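Local coordinates for protein beta-n-acetylhexosaminidase (Streptococcus pneumoniae, PDB 4AZI) that hydrolyses terminal beta-linked N-acetylglucosamine residues as an exo-acting family 20 glycoside hydrolase, probably removing them from host glycans, at residues 154-159 against 207-212; 165-170 against 214-219; 230-235 against 241-246. The protein carries 2 engineered substitutions. One frame throughout, in Å; residues are numbered along the deposited sequence. Where two conformers were deposited one is given.

Interaction 1 (154-159 against 207-212); sequences EAMNFV and AEYANT. With BCN (bicine), chain J.
Met156 and Tyr209 meet in a Met-aromatic contact between two outer helices of the TIM barrel, 153-170 and 203-219. Met156 SD lies 4.5 Å from the centroid of the Tyr209 ring, 37° off the ring normal, an oblique approach. The methyl group follows the sulfur, with Met156 CE 3.8 Å from Tyr209 CD1. The Met156 chain bends at chi2 and chi3, and this brings its thioether against the ring at a slant. With chi1 at -178°, the Tyr209 ring extends from its backbone toward helix 153-170. At the far end of the ring, Val159 CG1 packs 3.3 Å from Tyr209 OH. That hydroxyl is hydrogen-bonded to Ser117 OG, so its polar partner comes from outside the two helices. Met148 of strand 147-148 touches Met156, Val159 and Tyr209 and adds to the buried apolar packing. One turn after Tyr209, Thr212 faces bound bicine, with its CG2 3.6 Å from bicine O21. The Thr212 hydroxyl turns back to its own helix. Its OG1 donates to Glu208 O at 2.8 Å, from the opposite face of the carbonyl plane to Thr212 N.

Interaction 2 (165-170 against 214-219); sequences KYMDFF and AAMAKE. With BCN (bicine), chain J.
Met167 has CG anti to its carbonyl carbon (chi1 -74°), and beyond CG its chain is fully extended (chi2 -179°). The straight thioether spans the gap between helices 153-170 and 203-219 and ends against the backbone of the second helix. Met167 SD lies 3.8 Å from Ala217 N and 3.9 Å from Met216 CB. Its methyl carries on past the sulfur, with Met167 CE 3.9 Å from Ala217 CB. Met216 also has CG beside its backbone N, but its chain bends at chi3 (58°), leaving Met216 CE 4.1 Å from Met167 SD. The two methionine side chains cross at about a right angle. The Met167 methyl lies against the Ala217 backbone as well as its CB, and the CA atoms of Met167 and Ala217 are 6.9 Å apart. Phe177 touches Met167, while Ala217 packs on Pro224. The contact therefore joins two neighbouring helices on the outside of the TIM barrel, next to strands 176-180 and 223-227. Bicine is bound beside helix 203-219, with Met216 CG 3.3 Å and Ala215 CB 3.5 Å from bicine O22. No hydrogen bond joins 165-170 to 214-219 directly. Next along the chain, Arg220 forms a salt bridge with Asp168 and also bonds Met216 O, a polar tie at the edge. Thioether and aliphatic carbons meet here against the backbone, so the direct contact is dispersion packing, with burial probably adding a hydrophobic contribution.

Interaction 3 (230-235 against 241-246); sequences GFYYED and FDKDVL
Phe241 packs against both Phe231 and Tyr232 in an aromatic cluster within the long loop joining strands 223-227 and 246-249 of the TIM barrel. Phe231 CA sits over the face of the Phe241 ring, 4.2 Å from its centroid and 8° off the normal, a CH-pi contact. The Phe231 and Phe241 rings meet obliquely, with planes at 42°. Their CD2 atoms, one from Phe231 and one from Phe241, are 3.7 Å apart. Tyr232 offers a ring face to Phe241 CD1, and its CE2 lies 3.6 Å from Phe241 CB. Gly230 O comes obliquely to the Phe241 ring, 3.1 Å from Phe241 CZ, and is hydrogen-bonded to Tyr203 OH. Val245 CG1 adds a lighter contact at Phe231 CZ. Helix 203-219 backs the cluster, as Phe206 and Ala207 touch Phe241. The polar edge begins at the Tyr232 hydroxyl. Phe241 N donates to Tyr232 OH at 2.9 Å in an almost straight bond (177°), tying the tyrosine to the backbone of 241-246. Tyr232 OH also has weak hydrogen bonds with Lys243 NZ and with Gln240 OE1. Farther along, Asp242 OD1 accepts from Asp244 N at 2.7 Å, forming an Asx turn. The Lys243 chain folds back through bends at chi2 and chi4. Its NZ donates to Phe241 O at 2.7 Å, nearly along the C=O axis.

In the fold
Interactions 1 and 2 join the same pair of helices, 153-170 and 203-219, at points about 13 Å apart between centres. Both are buried, rest on methionine packing and lie beside bicine. Interaction 3 instead closes a loop between two barrel strands. It is also largely buried, but it buries more surface, is aromatic, and has a partly exposed polar margin. Helix 203-219 links all three. Asn211 OD1 of interaction 1 is hydrogen-bonded to Asp242 N of interaction 3. Lys218 of interaction 2 forms salt bridges with Asp242 and Asp244. Thus one face of this helix packs on its neighbour helix, while another meets the loop with Asn211, Lys218 and small alanine side chains.

Interaction 1 (154-159 against 207-212)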
loop_
_atom_site.group_PDB
_atom_site.type_symbol
_atom_site.label_atom_id
_atom_site.label_comp_id
_atom_site.label_asym_id
_atom_site.label_seq_id
_atom_site.Cartn_x
_atom_site.Cartn_y
_atom_site.Cartn_z
ATOM N N GLU A 154 -18.979 -4.782 -19.829
ATOM C CA GLU A 154 -19.220 -3.342 -19.687
ATOM C C GLU A 154 -18.598 -2.766 -18.414
ATOM O O GLU A 154 -17.953 -1.716 -18.453
ATOM C CB GLU A 154 -20.717 -3.067 -19.711
ATOM C CG GLU A 154 -21.107 -1.600 -19.597
ATOM C CD GLU A 154 -22.594 -1.404 -19.811
ATOM O OE1 GLU A 154 -23.386 -2.184 -19.240
ATOM O OE2 GLU A 154 -22.968 -0.483 -20.558
ATOM N N ALA A 155 -18.787 -3.462 -17.298
ATOM C CA ALA A 155 -18.211 -3.062 -16.023
ATOM C C ALA A 155 -16.684 -3.207 -16.017
ATOM O O ALA A 155 -15.972 -2.298 -15.570
ATOM C CB ALA A 155 -18.839 -3.852 -14.882
ATOM N N MET A 156 -16.212 -4.352 -16.509
ATOM C CA MET A 156 -14.788 -4.673 -16.648
ATOM C C MET A 156 -14.065 -3.691 -17.577
ATOM O O MET A 156 -12.963 -3.235 -17.269
ATOM C CB MET A 156 -14.617 -6.099 -17.198
ATOM C CG MET A 156 -15.151 -7.196 -16.290
ATOM S SD MET A 156 -13.903 -7.823 -15.155
ATOM C CE MET A 156 -13.163 -9.093 -16.179
ATOM N N ASN A 157 -14.689 -3.366 -18.710
ATOM C CA ASN A 157 -14.094 -2.399 -19.630
ATOM C C ASN A 157 -13.983 -1.040 -18.967
ATOM O O ASN A 157 -12.964 -0.361 -19.099
ATOM C CB ASN A 157 -14.856 -2.324 -20.954
ATOM C CG ASN A 157 -14.575 -3.515 -21.857
ATOM O OD1 ASN A 157 -13.563 -4.187 -21.708
ATOM N ND2 ASN A 157 -15.468 -3.771 -22.804
ATOM N N PHE A 158 -15.011 -0.670 -18.212
ATOM C CA PHE A 158 -14.982 0.603 -17.497
ATOM C C PHE A 158 -13.896 0.670 -16.426
ATOM O O PHE A 158 -13.100 1.611 -16.401
ATOM C CB PHE A 158 -16.325 0.926 -16.863
ATOM C CG PHE A 158 -16.370 2.293 -16.270
ATOM C CD1 PHE A 158 -16.683 3.388 -17.062
ATOM C CD2 PHE A 158 -16.053 2.493 -14.931
ATOM C CE1 PHE A 158 -16.702 4.660 -16.524
ATOM C CE2 PHE A 158 -16.068 3.760 -14.386
ATOM C CZ PHE A 158 -16.394 4.846 -15.186
ATOM N N VAL A 159 -13.881 -0.316 -15.536
ATOM C CA VAL A 159 -12.930 -0.328 -14.425
ATOM C C VAL A 159 -11.487 -0.308 -14.920
ATOM O O VAL A 159 -10.687 0.477 -14.428
ATOM C CB VAL A 159 -13.199 -1.496 -13.460
ATOM C CG1 VAL A 159 -12.084 -1.635 -12.437
ATOM C CG2 VAL A 159 -14.525 -1.265 -12.748
ATOM N N ALA A 207 -7.748 -14.630 -13.411
ATOM C CA ALA A 207 -6.343 -14.560 -13.792
ATOM C C ALA A 207 -6.158 -13.663 -15.021
ATOM O O ALA A 207 -5.219 -12.879 -15.085
ATOM C CB ALA A 207 -5.786 -15.951 -14.048
ATOM N N GLU A 208 -7.084 -13.770 -15.970
ATOM C CA GLU A 208 -7.079 -12.952 -17.176
ATOM C C GLU A 208 -7.112 -11.465 -16.808
ATOM O O GLU A 208 -6.369 -10.666 -17.380
ATOM C CB GLU A 208 -8.266 -13.342 -18.066
ATOM C CG GLU A 208 -8.433 -12.511 -19.320
ATOM C CD GLU A 208 -9.837 -12.585 -19.888
ATOM O OE1 GLU A 208 -10.512 -13.626 -19.720
ATOM O OE2 GLU A 208 -10.272 -11.593 -20.506
ATOM N N TYR A 209 -7.948 -11.123 -15.829
ATOM C CA TYR A 209 -8.077 -9.750 -15.310
ATOM C C TYR A 209 -6.862 -9.289 -14.485
ATOM O O TYR A 209 -6.411 -8.132 -14.603
ATOM C CB TYR A 209 -9.349 -9.644 -14.466
ATOM C CG TYR A 209 -9.611 -8.264 -13.921
ATOM C CD1 TYR A 209 -10.122 -7.254 -14.739
ATOM C CD2 TYR A 209 -9.371 -7.969 -12.577
ATOM C CE1 TYR A 209 -10.373 -5.989 -14.231
ATOM C CE2 TYR A 209 -9.607 -6.705 -12.065
ATOM C CZ TYR A 209 -10.106 -5.718 -12.898
ATOM O OH TYR A 209 -10.344 -4.461 -12.388
ATOM N N ALA A 210 -6.348 -10.191 -13.646
ATOM C CA ALA A 210 -5.161 -9.917 -12.837
ATOM C C ALA A 210 -3.937 -9.688 -13.723
ATOM O O ALA A 210 -3.167 -8.748 -13.501
ATOM C CB ALA A 210 -4.913 -11.042 -11.844
ATOM N N ASN A 211 -3.786 -10.531 -14.743
ATOM C CA ASN A 211 -2.677 -10.428 -15.670
ATOM C C ASN A 211 -2.762 -9.140 -16.506
ATOM O O ASN A 211 -1.745 -8.470 -16.748
ATOM C CB ASN A 211 -2.614 -11.681 -16.564
ATOM C CG ASN A 211 -2.230 -12.945 -15.797
ATOM O OD1 ASN A 211 -1.700 -12.880 -14.685
ATOM N ND2 ASN A 211 -2.490 -14.117 -16.402
ATOM N N THR A 212 -3.980 -8.787 -16.919
ATOM C CA THR A 212 -4.226 -7.530 -17.621
ATOM C C THR A 212 -3.725 -6.314 -16.823
ATOM O O THR A 212 -2.961 -5.483 -17.350
ATOM C CB THR A 212 -5.718 -7.389 -18.004
ATOM O OG1 THR A 212 -6.054 -8.420 -18.950
ATOM C CG2 THR A 212 -5.994 -6.035 -18.622
HETATM N N1 BCN J . -2.402 -7.277 -22.420
HETATM C C1 BCN J . -2.064 -5.828 -22.436
HETATM C C2 BCN J . -2.917 -4.982 -21.474
HETATM O O21 BCN J . -4.162 -5.080 -21.561
HETATM O O22 BCN J . -2.296 -4.238 -20.684
HETATM C C3 BCN J . -2.869 -7.815 -21.117
HETATM C C4 BCN J . -3.232 -9.305 -21.186
HETATM O O4 BCN J . -2.506 -10.012 -20.173
HETATM C C5 BCN J . -1.373 -8.083 -23.138
HETATM C C6 BCN J . -0.051 -8.261 -22.362
HETATM O O6 BCN J . 0.952 -7.399 -22.910
#

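Interaction 2 (165-170 against 214-219)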
loop_
_atom_site.group_PDB
_atom_site.type_symbol
_atom_site.label_atom_id
_atom_site.label_comp_id
_atom_site.label_asym_id
_atom_site.label_seq_id
_atom_site.Cartn_x
_atom_site.Cartn_y
_atom_site.Cartn_z
ATOM N N LYS A 165 -6.303 5.319 -16.147
ATOM C CA LYS A 165 -6.134 6.754 -15.888
ATOM C C LYS A 165 -5.337 7.016 -14.619
ATOM O O LYS A 165 -4.376 7.781 -14.656
ATOM C CB LYS A 165 -7.472 7.503 -15.850
ATOM C CG LYS A 165 -8.129 7.669 -17.211
ATOM C CD LYS A 165 -7.293 8.492 -18.183
ATOM C CE LYS A 165 -7.918 8.424 -19.568
ATOM N NZ LYS A 165 -7.162 9.174 -20.613
ATOM N N TYR A 166 -5.711 6.374 -13.507
ATOM C CA TYR A 166 -4.923 6.487 -12.273
ATOM C C TYR A 166 -3.463 6.094 -12.506
ATOM O O TYR A 166 -2.556 6.793 -12.061
ATOM C CB TYR A 166 -5.518 5.658 -11.120
ATOM C CG TYR A 166 -6.803 6.204 -10.530
ATOM C CD1 TYR A 166 -6.831 7.443 -9.882
ATOM C CD2 TYR A 166 -7.988 5.470 -10.597
ATOM C CE1 TYR A 166 -8.005 7.943 -9.335
ATOM C CE2 TYR A 166 -9.169 5.960 -10.050
ATOM C CZ TYR A 166 -9.169 7.199 -9.420
ATOM O OH TYR A 166 -10.327 7.691 -8.870
ATOM N N MET A 167 -3.240 4.986 -13.211
ATOM C CA MET A 167 -1.881 4.547 -13.528
ATOM C C MET A 167 -1.143 5.594 -14.386
ATOM O O MET A 167 0.064 5.813 -14.205
ATOM C CB MET A 167 -1.893 3.192 -14.237
ATOM C CG MET A 167 -2.199 1.990 -13.370
ATOM S SD MET A 167 -2.139 0.527 -14.432
ATOM C CE MET A 167 -2.269 -0.814 -13.241
ATOM N N ASP A 168 -1.883 6.248 -15.291
ATOM C CA ASP A 168 -1.363 7.362 -16.086
ATOM C C ASP A 168 -0.825 8.500 -15.200
ATOM O O ASP A 168 0.273 9.011 -15.447
ATOM C CB ASP A 168 -2.401 7.849 -17.132
ATOM C CG ASP A 168 -2.649 6.809 -18.251
ATOM O OD1 ASP A 168 -1.791 5.939 -18.442
ATOM O OD2 ASP A 168 -3.693 6.849 -18.947
ATOM N N PHE A 169 -1.567 8.868 -14.155
ATOM C CA PHE A 169 -1.098 9.915 -13.227
ATOM C C PHE A 169 0.154 9.502 -12.426
ATOM O O PHE A 169 1.082 10.297 -12.285
ATOM C CB PHE A 169 -2.229 10.378 -12.298
ATOM C CG PHE A 169 -1.758 11.184 -11.116
ATOM C CD1 PHE A 169 -1.534 12.556 -11.233
ATOM C CD2 PHE A 169 -1.536 10.571 -9.881
ATOM C CE1 PHE A 169 -1.097 13.298 -10.145
ATOM C CE2 PHE A 169 -1.095 11.310 -8.785
ATOM C CZ PHE A 169 -0.868 12.671 -8.924
ATOM N N PHE A 170 0.183 8.266 -11.928
ATOM C CA PHE A 170 1.318 7.777 -11.135
ATOM C C PHE A 170 2.561 7.422 -11.955
ATOM O O PHE A 170 3.663 7.449 -11.414
ATOM C CB PHE A 170 0.914 6.594 -10.233
ATOM C CG PHE A 170 -0.052 6.969 -9.149
ATOM C CD1 PHE A 170 0.321 7.846 -8.144
ATOM C CD2 PHE A 170 -1.345 6.449 -9.140
ATOM C CE1 PHE A 170 -0.574 8.203 -7.145
ATOM C CE2 PHE A 170 -2.247 6.804 -8.149
ATOM C CZ PHE A 170 -1.861 7.683 -7.149
ATOM N N ALA A 214 -1.573 -6.261 -14.425
ATOM C CA ALA A 214 -0.114 -6.390 -14.302
ATOM C C ALA A 214 0.558 -5.849 -15.560
ATOM O O ALA A 214 1.489 -5.033 -15.484
ATOM C CB ALA A 214 0.281 -7.850 -14.061
ATOM N N ALA A 215 0.063 -6.284 -16.718
ATOM C CA ALA A 215 0.552 -5.796 -18.010
ATOM C C ALA A 215 0.395 -4.281 -18.142
ATOM O O ALA A 215 1.268 -3.592 -18.680
ATOM C CB ALA A 215 -0.177 -6.494 -19.140
ATOM N N MET A 216 -0.724 -3.771 -17.641
ATOM C CA MET A 216 -1.033 -2.366 -17.750
ATOM C C MET A 216 -0.022 -1.566 -16.946
ATOM O O MET A 216 0.471 -0.528 -17.406
ATOM C CB MET A 216 -2.450 -2.107 -17.257
ATOM C CG MET A 216 -3.514 -2.240 -18.336
ATOM S SD MET A 216 -5.192 -2.273 -17.677
ATOM C CE MET A 216 -5.287 -0.719 -16.769
ATOM N N ALA A 217 0.277 -2.077 -15.753
ATOM C CA ALA A 217 1.241 -1.481 -14.847
ATOM C C ALA A 217 2.590 -1.374 -15.533
ATOM O O ALA A 217 3.186 -0.302 -15.549
ATOM C CB ALA A 217 1.358 -2.311 -13.571
ATOM N N LYS A 218 3.044 -2.484 -16.124
ATOM C CA LYS A 218 4.362 -2.555 -16.742
ATOM C C LYS A 218 4.532 -1.663 -17.969
ATOM O O LYS A 218 5.612 -1.101 -18.179
ATOM C CB LYS A 218 4.720 -4.013 -17.095
ATOM C CG LYS A 218 5.071 -4.876 -15.881
ATOM C CD LYS A 218 5.469 -6.299 -16.260
ATOM C CE LYS A 218 4.270 -7.208 -16.504
ATOM N NZ LYS A 218 4.713 -8.597 -16.845
ATOM N N GLU A 219 3.477 -1.539 -18.777
ATOM C CA GLU A 219 3.542 -0.740 -20.005
ATOM C C GLU A 219 3.547 0.760 -19.714
ATOM O O GLU A 219 3.886 1.569 -20.582
ATOM C CB GLU A 219 2.425 -1.119 -20.995
ATOM C CG GLU A 219 1.027 -0.701 -20.573
ATOM C CD GLU A 219 -0.021 -0.924 -21.652
ATOM O OE1 GLU A 219 0.305 -0.772 -22.849
ATOM O OE2 GLU A 219 -1.180 -1.246 -21.302
HETATM N N1 BCN J . -2.402 -7.277 -22.420
HETATM C C1 BCN J . -2.064 -5.828 -22.436
HETATM C C2 BCN J . -2.917 -4.982 -21.474
HETATM O O21 BCN J . -4.162 -5.080 -21.561
HETATM O O22 BCN J . -2.296 -4.238 -20.684
HETATM C C3 BCN J . -2.869 -7.815 -21.117
HETATM C C4 BCN J . -3.232 -9.305 -21.186
HETATM O O4 BCN J . -2.506 -10.012 -20.173
HETATM C C5 BCN J . -1.373 -8.083 -23.138
HETATM C C6 BCN J . -0.051 -8.261 -22.362
HETATM O O6 BCN J . 0.952 -7.399 -22.910
#

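Interaction 3 (230-235 against 241-246)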
loop_
_atom_site.group_PDB
_atom_site.type_symbol
_atom_site.label_atom_id
_atom_site.label_comp_id
_atom_site.label_asym_id
_atom_site.label_seq_id
_atom_site.Cartn_x
_atom_site.Cartn_y
_atom_site.Cartn_z
ATOM N N GLY A 230 -5.229 -14.243 -4.488
ATOM C CA GLY A 230 -5.768 -14.800 -5.716
ATOM C C GLY A 230 -4.771 -15.581 -6.534
ATOM O O GLY A 230 -5.135 -16.158 -7.548
ATOM N N PHE A 231 -3.509 -15.596 -6.109
ATOM C CA PHE A 231 -2.436 -16.176 -6.918
ATOM C C PHE A 231 -2.178 -17.646 -6.603
ATOM O O PHE A 231 -1.836 -18.001 -5.471
ATOM C CB PHE A 231 -1.146 -15.352 -6.775
ATOM C CG PHE A 231 -1.194 -14.016 -7.473
ATOM C CD1 PHE A 231 -1.902 -12.947 -6.922
ATOM C CD2 PHE A 231 -0.537 -13.827 -8.686
ATOM C CE1 PHE A 231 -1.951 -11.718 -7.570
ATOM C CE2 PHE A 231 -0.574 -12.600 -9.334
ATOM C CZ PHE A 231 -1.284 -11.540 -8.777
ATOM N N TYR A 232 -2.328 -18.485 -7.620
ATOM C CA TYR A 232 -2.138 -19.928 -7.500
ATOM C C TYR A 232 -2.850 -20.499 -6.289
ATOM O O TYR A 232 -2.239 -21.131 -5.432
ATOM C CB TYR A 232 -0.644 -20.269 -7.506
ATOM C CG TYR A 232 -0.031 -19.963 -8.849
ATOM C CD1 TYR A 232 -0.024 -20.919 -9.858
ATOM C CD2 TYR A 232 0.504 -18.707 -9.123
ATOM C CE1 TYR A 232 0.506 -20.637 -11.098
ATOM C CE2 TYR A 232 1.046 -18.419 -10.361
ATOM C CZ TYR A 232 1.043 -19.393 -11.342
ATOM O OH TYR A 232 1.566 -19.130 -12.575
ATOM N N TYR A 233 -4.154 -20.250 -6.217
ATOM C CA TYR A 233 -4.956 -20.677 -5.069
ATOM C C TYR A 233 -4.776 -22.174 -4.860
ATOM O O TYR A 233 -4.719 -22.938 -5.830
ATOM C CB TYR A 233 -6.431 -20.328 -5.288
ATOM C CG TYR A 233 -7.336 -20.660 -4.119
ATOM C CD1 TYR A 233 -7.330 -19.881 -2.957
ATOM C CD2 TYR A 233 -8.212 -21.739 -4.184
ATOM C CE1 TYR A 233 -8.177 -20.178 -1.890
ATOM C CE2 TYR A 233 -9.055 -22.049 -3.126
ATOM C CZ TYR A 233 -9.033 -21.271 -1.983
ATOM O OH TYR A 233 -9.871 -21.587 -0.942
ATOM N N GLU A 234 -4.631 -22.559 -3.594
ATOM C CA GLU A 234 -4.461 -23.960 -3.164
ATOM C C GLU A 234 -3.279 -24.707 -3.822
ATOM O O GLU A 234 -3.350 -25.920 -4.053
ATOM C CB GLU A 234 -5.789 -24.739 -3.279
ATOM C CG GLU A 234 -6.068 -25.633 -2.067
ATOM C CD GLU A 234 -7.449 -26.271 -2.076
ATOM O OE1 GLU A 234 -8.389 -25.710 -2.683
ATOM O OE2 GLU A 234 -7.602 -27.344 -1.462
ATOM N N ASP A 235 -2.200 -23.966 -4.093
ATOM C CA ASP A 235 -0.959 -24.483 -4.701
ATOM C C ASP A 235 -1.180 -25.229 -6.029
ATOM O O ASP A 235 -0.463 -26.174 -6.325
ATOM C CB ASP A 235 -0.173 -25.395 -3.727
ATOM C CG ASP A 235 0.173 -24.725 -2.408
ATOM O OD1 ASP A 235 0.231 -23.470 -2.340
ATOM O OD2 ASP A 235 0.411 -25.478 -1.430
ATOM N N PHE A 241 -0.388 -17.300 -13.760
ATOM C CA PHE A 241 -0.355 -15.865 -13.443
ATOM C C PHE A 241 0.950 -15.221 -13.906
ATOM O O PHE A 241 1.970 -15.908 -14.043
ATOM C CB PHE A 241 -0.577 -15.624 -11.945
ATOM C CG PHE A 241 -1.982 -15.909 -11.478
ATOM C CD1 PHE A 241 -2.396 -17.215 -11.211
ATOM C CD2 PHE A 241 -2.896 -14.870 -11.294
ATOM C CE1 PHE A 241 -3.694 -17.477 -10.781
ATOM C CE2 PHE A 241 -4.194 -15.126 -10.852
ATOM C CZ PHE A 241 -4.596 -16.434 -10.601
ATOM N N ASP A 242 0.888 -13.909 -14.164
ATOM C CA ASP A 242 2.039 -13.061 -14.524
ATOM C C ASP A 242 3.125 -13.205 -13.452
ATOM O O ASP A 242 2.868 -12.992 -12.268
ATOM C CB ASP A 242 1.560 -11.598 -14.634
ATOM C CG ASP A 242 2.643 -10.630 -15.133
ATOM O OD1 ASP A 242 3.771 -10.660 -14.622
ATOM O OD2 ASP A 242 2.353 -9.795 -16.019
ATOM N N LYS A 243 4.335 -13.583 -13.850
ATOM C CA LYS A 243 5.387 -13.816 -12.849
ATOM C C LYS A 243 6.078 -12.532 -12.343
ATOM O O LYS A 243 6.825 -12.581 -11.376
ATOM C CB LYS A 243 6.424 -14.826 -13.344
ATOM C CG LYS A 243 5.860 -16.167 -13.809
ATOM C CD LYS A 243 4.992 -16.847 -12.757
ATOM C CE LYS A 243 4.463 -18.172 -13.273
ATOM N NZ LYS A 243 3.608 -18.017 -14.491
ATOM N N ASP A 244 5.816 -11.396 -12.984
ATOM C CA ASP A 244 6.482 -10.124 -12.620
ATOM C C ASP A 244 5.874 -9.361 -11.452
ATOM O O ASP A 244 6.441 -8.369 -11.019
ATOM C CB ASP A 244 6.536 -9.167 -13.816
ATOM C CG ASP A 244 7.361 -9.700 -14.960
ATOM O OD1 ASP A 244 8.336 -10.434 -14.717
ATOM O OD2 ASP A 244 7.026 -9.363 -16.108
ATOM N N VAL A 245 4.718 -9.801 -10.967
ATOM C CA VAL A 245 4.020 -9.108 -9.872
ATOM C C VAL A 245 4.790 -9.218 -8.553
ATOM O O VAL A 245 5.196 -10.303 -8.173
ATOM C CB VAL A 245 2.575 -9.647 -9.703
ATOM C CG1 VAL A 245 1.894 -9.029 -8.480
ATOM C CG2 VAL A 245 1.755 -9.400 -10.978
ATOM N N LEU A 246 4.993 -8.087 -7.872
ATOM C CA LEU A 246 5.496 -8.082 -6.500
ATOM C C LEU A 246 4.353 -8.487 -5.570
ATOM O O LEU A 246 3.313 -7.853 -5.568
ATOM C CB LEU A 246 6.036 -6.703 -6.124
ATOM C CG LEU A 246 6.529 -6.514 -4.683
ATOM C CD1 LEU A 246 7.767 -7.356 -4.370
ATOM C CD2 LEU A 246 6.792 -5.047 -4.407
#